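Local structure of major extracellular endoglucanase (Xanthomonas campestris pv. campestris, 4TUF) at residues P60-P63 with A64-R67; Q84-T87 with S88-L92; G125-T128 with E129-L133. The protein hydrolyses internal beta-1,4-glucosidic linkages in cellulose, lichenin and cereal beta-glucans, and this chain is its family 5 TIM-barrel catalytic domain. All coordinates share one frame; numbering follows the deposited sequence.

Interaction 1 (P60-P63 with A64-R67); sequences PFCP and ATLR. With 2HP (dihydrogenphosphate ion), chain K; 2HP (dihydrogenphosphate ion), chain G.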
ATOM      1  N   PRO A  60       3.662  -3.180  -5.188  1.00 36.30           N
ATOM      2  CA  PRO A  60       4.079  -4.420  -4.527  1.00 39.04           C
ATOM      3  C   PRO A  60       5.216  -5.118  -5.279  1.00 40.84           C
ATOM      4  O   PRO A  60       5.247  -5.100  -6.504  1.00 43.12           O
ATOM      5  CB  PRO A  60       2.804  -5.274  -4.545  1.00 44.15           C
ATOM      6  CG  PRO A  60       1.680  -4.279  -4.619  1.00 37.87           C
ATOM      7  CD  PRO A  60       2.213  -3.145  -5.457  1.00 33.92           C
ATOM      8  N   PHE A  61       6.150  -5.707  -4.543  1.00 40.56           N
ATOM      9  CA  PHE A  61       7.195  -6.533  -5.140  1.00 31.89           C
ATOM     10  C   PHE A  61       7.505  -7.707  -4.208  1.00 34.55           C
ATOM     11  O   PHE A  61       7.017  -7.759  -3.085  1.00 38.68           O
ATOM     12  CB  PHE A  61       8.460  -5.716  -5.408  1.00 28.92           C
ATOM     13  CG  PHE A  61       9.164  -5.261  -4.157  1.00 34.96           C
ATOM     14  CD1 PHE A  61      10.137  -6.054  -3.560  1.00 33.77           C
ATOM     15  CD2 PHE A  61       8.848  -4.043  -3.573  1.00 27.78           C
ATOM     16  CE1 PHE A  61      10.778  -5.642  -2.400  1.00 26.74           C
ATOM     17  CE2 PHE A  61       9.483  -3.627  -2.418  1.00 28.70           C
ATOM     18  CZ  PHE A  61      10.452  -4.428  -1.830  1.00 27.20           C
ATOM     19  N   CYS A  62       8.318  -8.643  -4.678  1.00 38.55           N
ATOM     20  CA  CYS A  62       8.739  -9.779  -3.872  1.00 33.23           C
ATOM     21  C   CYS A  62      10.236  -9.953  -4.074  1.00 39.42           C
ATOM     22  O   CYS A  62      10.782  -9.429  -5.043  1.00 49.52           O
ATOM     23  CB  CYS A  62       7.971 -11.041  -4.267  1.00 35.61           C
ATOM     24  SG  CYS A  62       8.287 -11.630  -5.956  1.00 46.70           S
ATOM     25  N   PRO A  63      10.913 -10.659  -3.154  1.00 35.69           N
ATOM     26  CA  PRO A  63      12.359 -10.872  -3.276  1.00 30.35           C
ATOM     27  C   PRO A  63      12.793 -11.447  -4.624  1.00 39.14           C
ATOM     28  O   PRO A  63      13.741 -10.931  -5.219  1.00 48.70           O
ATOM     29  CB  PRO A  63      12.649 -11.865  -2.154  1.00 34.17           C
ATOM     30  CG  PRO A  63      11.653 -11.526  -1.109  1.00 27.36           C
ATOM     31  CD  PRO A  63      10.401 -11.151  -1.861  1.00 39.52           C
ATOM     32  N   ALA A  64      12.113 -12.487  -5.095  1.00 35.87           N
ATOM     33  CA  ALA A  64      12.467 -13.130  -6.359  1.00 40.73           C
ATOM     34  C   ALA A  64      12.558 -12.133  -7.517  1.00 47.25           C
ATOM     35  O   ALA A  64      13.433 -12.249  -8.375  1.00 51.66           O
ATOM     36  CB  ALA A  64      11.469 -14.223  -6.691  1.00 33.11           C
ATOM     37  N   THR A  65      11.658 -11.155  -7.531  1.00 38.92           N
ATOM     38  CA  THR A  65      11.643 -10.135  -8.577  1.00 40.70           C
ATOM     39  C   THR A  65      12.941  -9.320  -8.596  1.00 46.87           C
ATOM     40  O   THR A  65      13.391  -8.869  -9.654  1.00 43.43           O
ATOM     41  CB  THR A  65      10.437  -9.190  -8.400  1.00 37.44           C
ATOM     42  OG1 THR A  65       9.230  -9.914  -8.660  1.00 42.24           O
ATOM     43  CG2 THR A  65      10.518  -8.006  -9.344  1.00 29.62           C
ATOM     44  N   LEU A  66      13.554  -9.162  -7.425  1.00 46.29           N
ATOM     45  CA  LEU A  66      14.753  -8.342  -7.290  1.00 42.89           C
ATOM     46  C   LEU A  66      16.029  -9.088  -7.676  1.00 46.87           C
ATOM     47  O   LEU A  66      17.108  -8.495  -7.704  1.00 53.28           O
ATOM     48  CB  LEU A  66      14.886  -7.831  -5.857  1.00 44.53           C
ATOM     49  CG  LEU A  66      13.687  -7.137  -5.210  1.00 43.15           C
ATOM     50  CD1 LEU A  66      14.022  -6.814  -3.765  1.00 34.87           C
ATOM     51  CD2 LEU A  66      13.299  -5.877  -5.976  1.00 41.67           C
ATOM     52  N   ARG A  67      15.915 -10.380  -7.967  1.00 42.37           N
ATOM     53  CA  ARG A  67      17.085 -11.177  -8.325  1.00 43.09           C
ATOM     54  C   ARG A  67      17.404 -11.056  -9.813  1.00 46.71           C
ATOM     55  O   ARG A  67      16.514 -10.859 -10.637  1.00 57.46           O
ATOM     56  CB  ARG A  67      16.878 -12.639  -7.931  1.00 50.28           C
ATOM     57  CG  ARG A  67      16.907 -12.849  -6.425  1.00 51.10           C
ATOM     58  CD  ARG A  67      16.265 -14.161  -5.997  1.00 55.77           C
ATOM     59  NE  ARG A  67      15.990 -14.158  -4.562  1.00 62.42           N
ATOM     60  CZ  ARG A  67      15.122 -14.967  -3.962  1.00 65.78           C
ATOM     61  NH1 ARG A  67      14.439 -15.856  -4.678  1.00 64.36           N
ATOM     62  NH2 ARG A  67      14.935 -14.882  -2.648  1.00 66.09           N
TER
HETATM   63  P   2HP K 407      18.710  -9.784  -4.050  1.00109.13           P
HETATM   64  O1  2HP K 407      19.152  -9.243  -5.390  1.00109.82           O
HETATM   65  O2  2HP K 407      17.246 -10.147  -4.096  1.00110.90           O
HETATM   66  O3  2HP K 407      19.523 -11.014  -3.719  1.00107.30           O
HETATM   67  O4  2HP K 407      18.912  -8.729  -2.990  1.00110.18           O
HETATM   68  P   2HP G 403      17.884 -12.520  -0.609  1.00 77.62           P
HETATM   69  O1  2HP G 403      18.527 -11.174  -0.360  1.00 72.36           O
HETATM   70  O2  2HP G 403      16.419 -12.458  -0.239  1.00 76.11           O
HETATM   71  O3  2HP G 403      17.990 -12.876  -2.074  1.00 83.40           O
HETATM   72  O4  2HP G 403      18.594 -13.575   0.215  1.00 71.39           O
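Where strand 56-61 leaves the TIM barrel at its C-terminal end, Pro63 and Leu66 close a tight turn that carries Arg67 toward two bound dihydrogenphosphate ions. Leu66 N donates to Pro63 O at 2.8 Å, three residues on, as in a single helical turn. A weaker bond of 3.2 Å runs from Thr65 N to Cys62 O. On one flank, the methyl CD1 of Leu66 reaches CE1 of the Phe61 ring at 3.7 Å, and the two side chains meet aslant. Val139 of helix 129-143 touches both of them. On another flank, Thr65 OG1 lies 3.3 Å from Cys62 SG, although the hydroxyl has its hydrogen bond with Phe27 O and the sulfur is joined to Cys115 in a disulfide. Arg67, with CG beside its backbone N (chi1 -71°), stretches out from CG to NE and so brings its guanidinium back over the turn and up to the anions, with Pro63 O and Ala64 N over one face and Pro63 CB 3.8 Å from NH2. NE makes a weak bond of 3.4 Å to O3 of one phosphate (chain G), which lies at the guanidinium edge. O2 of the second phosphate (chain K) lies 3.6 Å from Arg67 CG. The disulfide and the turn bonds probably hold the start of the loop in place, and the positive charge of Arg67 probably helps to draw the anions to this rim, although its contact with them is loose.

Interaction 2 (Q84-T87 with S88-L92); sequences QGLT and SLQIL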
ATOM      1  N   GLN A  84      11.093  -7.171 -24.394  1.00 60.63           N
ATOM      2  CA  GLN A  84      11.587  -8.469 -24.844  1.00 59.60           C
ATOM      3  C   GLN A  84      13.047  -8.701 -24.456  1.00 58.28           C
ATOM      4  O   GLN A  84      13.918  -7.887 -24.762  1.00 59.23           O
ATOM      5  CB  GLN A  84      11.422  -8.601 -26.357  1.00 59.23           C
ATOM      6  CG  GLN A  84      11.378 -10.035 -26.848  1.00 63.55           C
ATOM      7  CD  GLN A  84      10.926 -10.134 -28.285  1.00 76.75           C
ATOM      8  OE1 GLN A  84      10.742  -9.119 -28.963  1.00 79.51           O
ATOM      9  NE2 GLN A  84      10.742 -11.359 -28.762  1.00 84.25           N
ATOM     10  N   GLY A  85      13.303  -9.817 -23.779  1.00 51.29           N
ATOM     11  CA  GLY A  85      14.646 -10.157 -23.342  1.00 56.83           C
ATOM     12  C   GLY A  85      14.986  -9.666 -21.945  1.00 61.01           C
ATOM     13  O   GLY A  85      15.875 -10.206 -21.288  1.00 68.12           O
ATOM     14  N   LEU A  86      14.279  -8.640 -21.484  1.00 60.94           N
ATOM     15  CA  LEU A  86      14.556  -8.054 -20.176  1.00 58.14           C
ATOM     16  C   LEU A  86      14.239  -9.008 -19.032  1.00 59.02           C
ATOM     17  O   LEU A  86      13.276  -9.769 -19.098  1.00 68.14           O
ATOM     18  CB  LEU A  86      13.759  -6.764 -19.991  1.00 51.33           C
ATOM     19  CG  LEU A  86      14.057  -5.635 -20.975  1.00 50.32           C
ATOM     20  CD1 LEU A  86      13.336  -4.359 -20.555  1.00 44.61           C
ATOM     21  CD2 LEU A  86      15.557  -5.408 -21.089  1.00 49.98           C
ATOM     22  N   THR A  87      15.057  -8.964 -17.985  1.00 50.20           N
ATOM     23  CA  THR A  87      14.748  -9.682 -16.756  1.00 48.01           C
ATOM     24  C   THR A  87      13.724  -8.866 -15.982  1.00 47.24           C
ATOM     25  O   THR A  87      13.553  -7.678 -16.245  1.00 53.86           O
ATOM     26  CB  THR A  87      16.002  -9.920 -15.898  1.00 46.86           C
ATOM     27  OG1 THR A  87      16.409  -8.695 -15.276  1.00 48.73           O
ATOM     28  CG2 THR A  87      17.138 -10.435 -16.756  1.00 49.53           C
ATOM     29  N   SER A  88      13.041  -9.493 -15.034  1.00 44.27           N
ATOM     30  CA  SER A  88      12.011  -8.798 -14.268  1.00 41.62           C
ATOM     31  C   SER A  88      12.582  -7.604 -13.501  1.00 35.53           C
ATOM     32  O   SER A  88      11.906  -6.601 -13.311  1.00 36.45           O
ATOM     33  CB  SER A  88      11.321  -9.762 -13.302  1.00 48.49           C
ATOM     34  OG  SER A  88      12.219 -10.232 -12.315  1.00 62.86           O
ATOM     35  N   LEU A  89      13.827  -7.717 -13.058  1.00 39.86           N
ATOM     36  CA  LEU A  89      14.489  -6.603 -12.393  1.00 41.64           C
ATOM     37  C   LEU A  89      14.605  -5.414 -13.342  1.00 42.61           C
ATOM     38  O   LEU A  89      14.311  -4.275 -12.975  1.00 39.56           O
ATOM     39  CB  LEU A  89      15.873  -7.017 -11.893  1.00 42.29           C
ATOM     40  CG  LEU A  89      16.683  -5.923 -11.194  1.00 39.45           C
ATOM     41  CD1 LEU A  89      15.907  -5.327 -10.025  1.00 33.09           C
ATOM     42  CD2 LEU A  89      18.009  -6.481 -10.723  1.00 39.02           C
ATOM     43  N   GLN A  90      15.018  -5.691 -14.572  1.00 46.02           N
ATOM     44  CA  GLN A  90      15.164  -4.643 -15.573  1.00 44.29           C
ATOM     45  C   GLN A  90      13.813  -4.064 -15.985  1.00 44.42           C
ATOM     46  O   GLN A  90      13.735  -2.923 -16.430  1.00 49.18           O
ATOM     47  CB  GLN A  90      15.912  -5.177 -16.791  1.00 41.39           C
ATOM     48  CG  GLN A  90      17.358  -5.531 -16.495  1.00 46.69           C
ATOM     49  CD  GLN A  90      17.995  -6.348 -17.598  1.00 53.93           C
ATOM     50  OE1 GLN A  90      17.304  -6.944 -18.425  1.00 57.72           O
ATOM     51  NE2 GLN A  90      19.321  -6.383 -17.616  1.00 54.83           N
ATOM     52  N   ILE A  91      12.747  -4.843 -15.830  1.00 42.90           N
ATOM     53  CA  ILE A  91      11.419  -4.337 -16.150  1.00 46.55           C
ATOM     54  C   ILE A  91      10.940  -3.434 -15.013  1.00 46.87           C
ATOM     55  O   ILE A  91      10.338  -2.388 -15.253  1.00 48.18           O
ATOM     56  CB  ILE A  91      10.414  -5.485 -16.410  1.00 47.60           C
ATOM     57  CG1 ILE A  91      10.846  -6.283 -17.642  1.00 51.55           C
ATOM     58  CG2 ILE A  91       9.009  -4.941 -16.633  1.00 43.04           C
ATOM     59  CD1 ILE A  91       9.900  -7.415 -18.015  1.00 49.06           C
ATOM     60  N   LEU A  92      11.232  -3.827 -13.777  1.00 50.44           N
ATOM     61  CA  LEU A  92      10.950  -2.979 -12.625  1.00 42.51           C
ATOM     62  C   LEU A  92      11.705  -1.661 -12.773  1.00 47.84           C
ATOM     63  O   LEU A  92      11.129  -0.584 -12.603  1.00 54.11           O
ATOM     64  CB  LEU A  92      11.333  -3.682 -11.321  1.00 38.27           C
ATOM     65  CG  LEU A  92      11.061  -2.952 -10.001  1.00 38.10           C
ATOM     66  CD1 LEU A  92       9.588  -2.582  -9.882  1.00 35.15           C
ATOM     67  CD2 LEU A  92      11.510  -3.795  -8.795  1.00 28.27           C
TER
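A capping box built from Thr87 and Gln90 opens helix 88-102, with Thr87 as the N-cap. Each residue offers its side chain to the backbone of the other. Gln90 OE1 accepts from Thr87 N at 3.1 Å, a nearly straight bond (164° at the hydrogen) whose donor sits above the amide carbonyl plane. In return, Thr87 OG1 takes a weak bond of 3.4 Å from Gln90 N. The hydroxyl can do so because OG1 stands between the backbone N and the carbonyl carbon (chi1 74°), facing into the first turn, and it has a further weak partner in Ser68 O. The Gln90 chain is extended beyond CG and crosses Thr87 aslant, bringing CG within 3.5 Å of OG1. From Thr87 O the regular helix pattern begins, with Ile91 N donating to it at 3.0 Å. Leu86, just ahead of the cap, lays CD2 3.5 Å from Gln90 OE1, and its CB meets CG1 of Ile91 at 3.8 Å, an apolar contact reaching from the loop onto the helix. Around this first turn, Ile91 packs on Val33, Pro72 and Ile75 of surrounding loops. Ser88 OG is bonded to Thr70 O and more weakly to Thr65 O, which ties the helix start to the loop that follows strand 56-61, while Leu89 and Leu92 lean on Tyr143 of the neighbouring helix 129-143.

Interaction 3 (G125-T128 with E129-L133); sequences GSYT and EAQWL. With 2HP (dihydrogenphosphate ion), chain G.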
ATOM      1  N   GLY A 125       9.828 -19.564   7.476  1.00 34.35           N
ATOM      2  CA  GLY A 125      10.756 -20.671   7.599  1.00 35.36           C
ATOM      3  C   GLY A 125      11.723 -20.782   6.433  1.00 39.15           C
ATOM      4  O   GLY A 125      12.571 -21.669   6.424  1.00 46.05           O
ATOM      5  N   SER A 126      11.591 -19.898   5.445  1.00 36.61           N
ATOM      6  CA  SER A 126      12.492 -19.898   4.292  1.00 38.43           C
ATOM      7  C   SER A 126      12.911 -18.480   3.914  1.00 36.90           C
ATOM      8  O   SER A 126      13.516 -18.258   2.869  1.00 42.63           O
ATOM      9  CB  SER A 126      11.842 -20.580   3.087  1.00 45.12           C
ATOM     10  OG  SER A 126      10.875 -19.736   2.481  1.00 50.50           O
ATOM     11  N   TYR A 127      12.588 -17.522   4.772  1.00 37.30           N
ATOM     12  CA  TYR A 127      12.932 -16.127   4.533  1.00 35.62           C
ATOM     13  C   TYR A 127      13.211 -15.438   5.873  1.00 33.13           C
ATOM     14  O   TYR A 127      12.288 -15.157   6.646  1.00 34.83           O
ATOM     15  CB  TYR A 127      11.802 -15.434   3.766  1.00 27.93           C
ATOM     16  CG  TYR A 127      12.119 -14.041   3.290  1.00 29.00           C
ATOM     17  CD1 TYR A 127      12.963 -13.832   2.207  1.00 28.11           C
ATOM     18  CD2 TYR A 127      11.553 -12.929   3.908  1.00 26.02           C
ATOM     19  CE1 TYR A 127      13.251 -12.550   1.763  1.00 26.09           C
ATOM     20  CE2 TYR A 127      11.833 -11.647   3.469  1.00 24.03           C
ATOM     21  CZ  TYR A 127      12.681 -11.465   2.395  1.00 29.48           C
ATOM     22  OH  TYR A 127      12.961 -10.192   1.952  1.00 38.87           O
ATOM     23  N   THR A 128      14.487 -15.195   6.159  1.00 31.63           N
ATOM     24  CA  THR A 128      14.895 -14.696   7.474  1.00 32.64           C
ATOM     25  C   THR A 128      14.730 -13.188   7.601  1.00 33.90           C
ATOM     26  O   THR A 128      14.580 -12.493   6.603  1.00 43.10           O
ATOM     27  CB  THR A 128      16.355 -15.031   7.764  1.00 23.58           C
ATOM     28  OG1 THR A 128      17.199 -14.197   6.957  1.00 38.35           O
ATOM     29  CG2 THR A 128      16.636 -16.488   7.459  1.00 25.43           C
ATOM     30  N   GLU A 129      14.781 -12.678   8.828  1.00 31.72           N
ATOM     31  CA  GLU A 129      14.718 -11.234   9.031  1.00 26.55           C
ATOM     32  C   GLU A 129      15.916 -10.552   8.378  1.00 31.24           C
ATOM     33  O   GLU A 129      15.790  -9.460   7.817  1.00 35.72           O
ATOM     34  CB  GLU A 129      14.656 -10.892  10.517  1.00 26.42           C
ATOM     35  CG  GLU A 129      15.058  -9.457  10.836  1.00 32.85           C
ATOM     36  CD  GLU A 129      14.918  -9.119  12.306  1.00 40.54           C
ATOM     37  OE1 GLU A 129      13.942  -9.589  12.936  1.00 37.08           O
ATOM     38  OE2 GLU A 129      15.786  -8.385  12.828  1.00 45.37           O
ATOM     39  N   ALA A 130      17.075 -11.201   8.443  1.00 27.22           N
ATOM     40  CA  ALA A 130      18.265 -10.699   7.759  1.00 25.36           C
ATOM     41  C   ALA A 130      18.019 -10.506   6.256  1.00 31.34           C
ATOM     42  O   ALA A 130      18.383  -9.472   5.686  1.00 27.24           O
ATOM     43  CB  ALA A 130      19.425 -11.635   7.984  1.00 26.40           C
ATOM     44  N   GLN A 131      17.401 -11.500   5.616  1.00 34.00           N
ATOM     45  CA  GLN A 131      17.061 -11.389   4.199  1.00 29.38           C
ATOM     46  C   GLN A 131      16.067 -10.255   3.979  1.00 30.20           C
ATOM     47  O   GLN A 131      16.178  -9.503   3.013  1.00 33.81           O
ATOM     48  CB  GLN A 131      16.484 -12.699   3.661  1.00 26.79           C
ATOM     49  CG  GLN A 131      17.454 -13.857   3.651  1.00 27.62           C
ATOM     50  CD  GLN A 131      16.826 -15.137   3.136  1.00 35.59           C
ATOM     51  OE1 GLN A 131      16.309 -15.947   3.907  1.00 44.77           O
ATOM     52  NE2 GLN A 131      16.864 -15.323   1.825  1.00 39.04           N
ATOM     53  N   TRP A 132      15.100 -10.139   4.883  1.00 26.08           N
ATOM     54  CA  TRP A 132      14.106  -9.071   4.809  1.00 26.89           C
ATOM     55  C   TRP A 132      14.768  -7.701   4.819  1.00 29.69           C
ATOM     56  O   TRP A 132      14.536  -6.886   3.931  1.00 37.82           O
ATOM     57  CB  TRP A 132      13.109  -9.181   5.963  1.00 28.15           C
ATOM     58  CG  TRP A 132      12.131  -8.053   6.010  1.00 30.39           C
ATOM     59  CD1 TRP A 132      11.256  -7.683   5.031  1.00 28.34           C
ATOM     60  CD2 TRP A 132      11.916  -7.150   7.102  1.00 32.22           C
ATOM     61  NE1 TRP A 132      10.519  -6.599   5.439  1.00 27.66           N
ATOM     62  CE2 TRP A 132      10.903  -6.253   6.708  1.00 24.71           C
ATOM     63  CE3 TRP A 132      12.492  -7.006   8.373  1.00 31.82           C
ATOM     64  CZ2 TRP A 132      10.443  -5.234   7.538  1.00 20.91           C
ATOM     65  CZ3 TRP A 132      12.037  -5.992   9.195  1.00 29.59           C
ATOM     66  CH2 TRP A 132      11.020  -5.118   8.774  1.00 26.89           C
ATOM     67  N   LEU A 133      15.604  -7.451   5.820  1.00 35.73           N
ATOM     68  CA  LEU A 133      16.317  -6.182   5.903  1.00 31.66           C
ATOM     69  C   LEU A 133      17.216  -5.965   4.689  1.00 36.68           C
ATOM     70  O   LEU A 133      17.283  -4.855   4.152  1.00 41.70           O
ATOM     71  CB  LEU A 133      17.143  -6.118   7.180  1.00 26.45           C
ATOM     72  CG  LEU A 133      16.344  -6.186   8.479  1.00 30.73           C
ATOM     73  CD1 LEU A 133      17.263  -6.422   9.660  1.00 23.35           C
ATOM     74  CD2 LEU A 133      15.553  -4.910   8.668  1.00 29.70           C
TER
HETATM   75  P   2HP G 403      17.884 -12.520  -0.609  1.00 77.62           P
HETATM   76  O1  2HP G 403      18.527 -11.174  -0.360  1.00 72.36           O
HETATM   77  O2  2HP G 403      16.419 -12.458  -0.239  1.00 76.11           O
HETATM   78  O3  2HP G 403      17.990 -12.876  -2.074  1.00 83.40           O
HETATM   79  O4  2HP G 403      18.594 -13.575   0.215  1.00 71.39           O
HETATM   80  O   HOH W   1      15.117 -17.844   0.687  1.00 42.54           O
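Tyr127 lies alongside the first turn of helix 129-143, with Gln131 over one face of its ring and Trp132 meeting it obliquely. Gln131 CB sits 4.2 Å from the ring centroid, 27° off the normal, a CH-pi contact, and the amide plane is turned 44° from the ring. With CG anti to the backbone N (chi1 -172°), the tyrosine reaches along the helix until CE2 touches Trp132 CB at 3.7 Å; its hydroxyl is hydrogen-bonded to Asp135 and His110. Thr128 crosses Gln131 at about a right angle. Thr128 OG1 receives Gln131 N at 3.0 Å, while Gln131 OE1 receives Thr128 N, also at 3.0 Å. The other end of the amide is engaged too: Gln131 NE2 donates to O4 of the bound phosphate at 2.9 Å and to a water that in turn donates to Ser126 O. These bonds on both amide ends fix the rotation of the group. Trp132 NE1 is bonded to Leu154 O, and its ring meets His110 edge-to-face. The reciprocal threonine-glutamine pair is a capping box, here starting a barrel helix beside a phosphate site.

Overall arrangement
All three interactions lie at turns on the rim at the C-terminal ends of the barrel strands. Interaction 1 is the buried one, a strand exit secured by backbone bonds, a disulfide and aromatic packing; interactions 2 and 3 are partly buried helix starts with the same threonine-glutamine cap, in which the bond to the threonine hydroxyl is weak at Thr87 but not at Thr128. Interaction 1 stands between them: Leu66 packs on Leu89 and Leu92 of interaction 2, and Pro63 CG meets Tyr127 CE1 of interaction 3 at 3.4 Å, whereas those two do not touch, their nearest atoms about 13 Å apart. Residues 60-67 and 125-133 also share one phosphate, bonded by Gln131 and only weakly by Arg67.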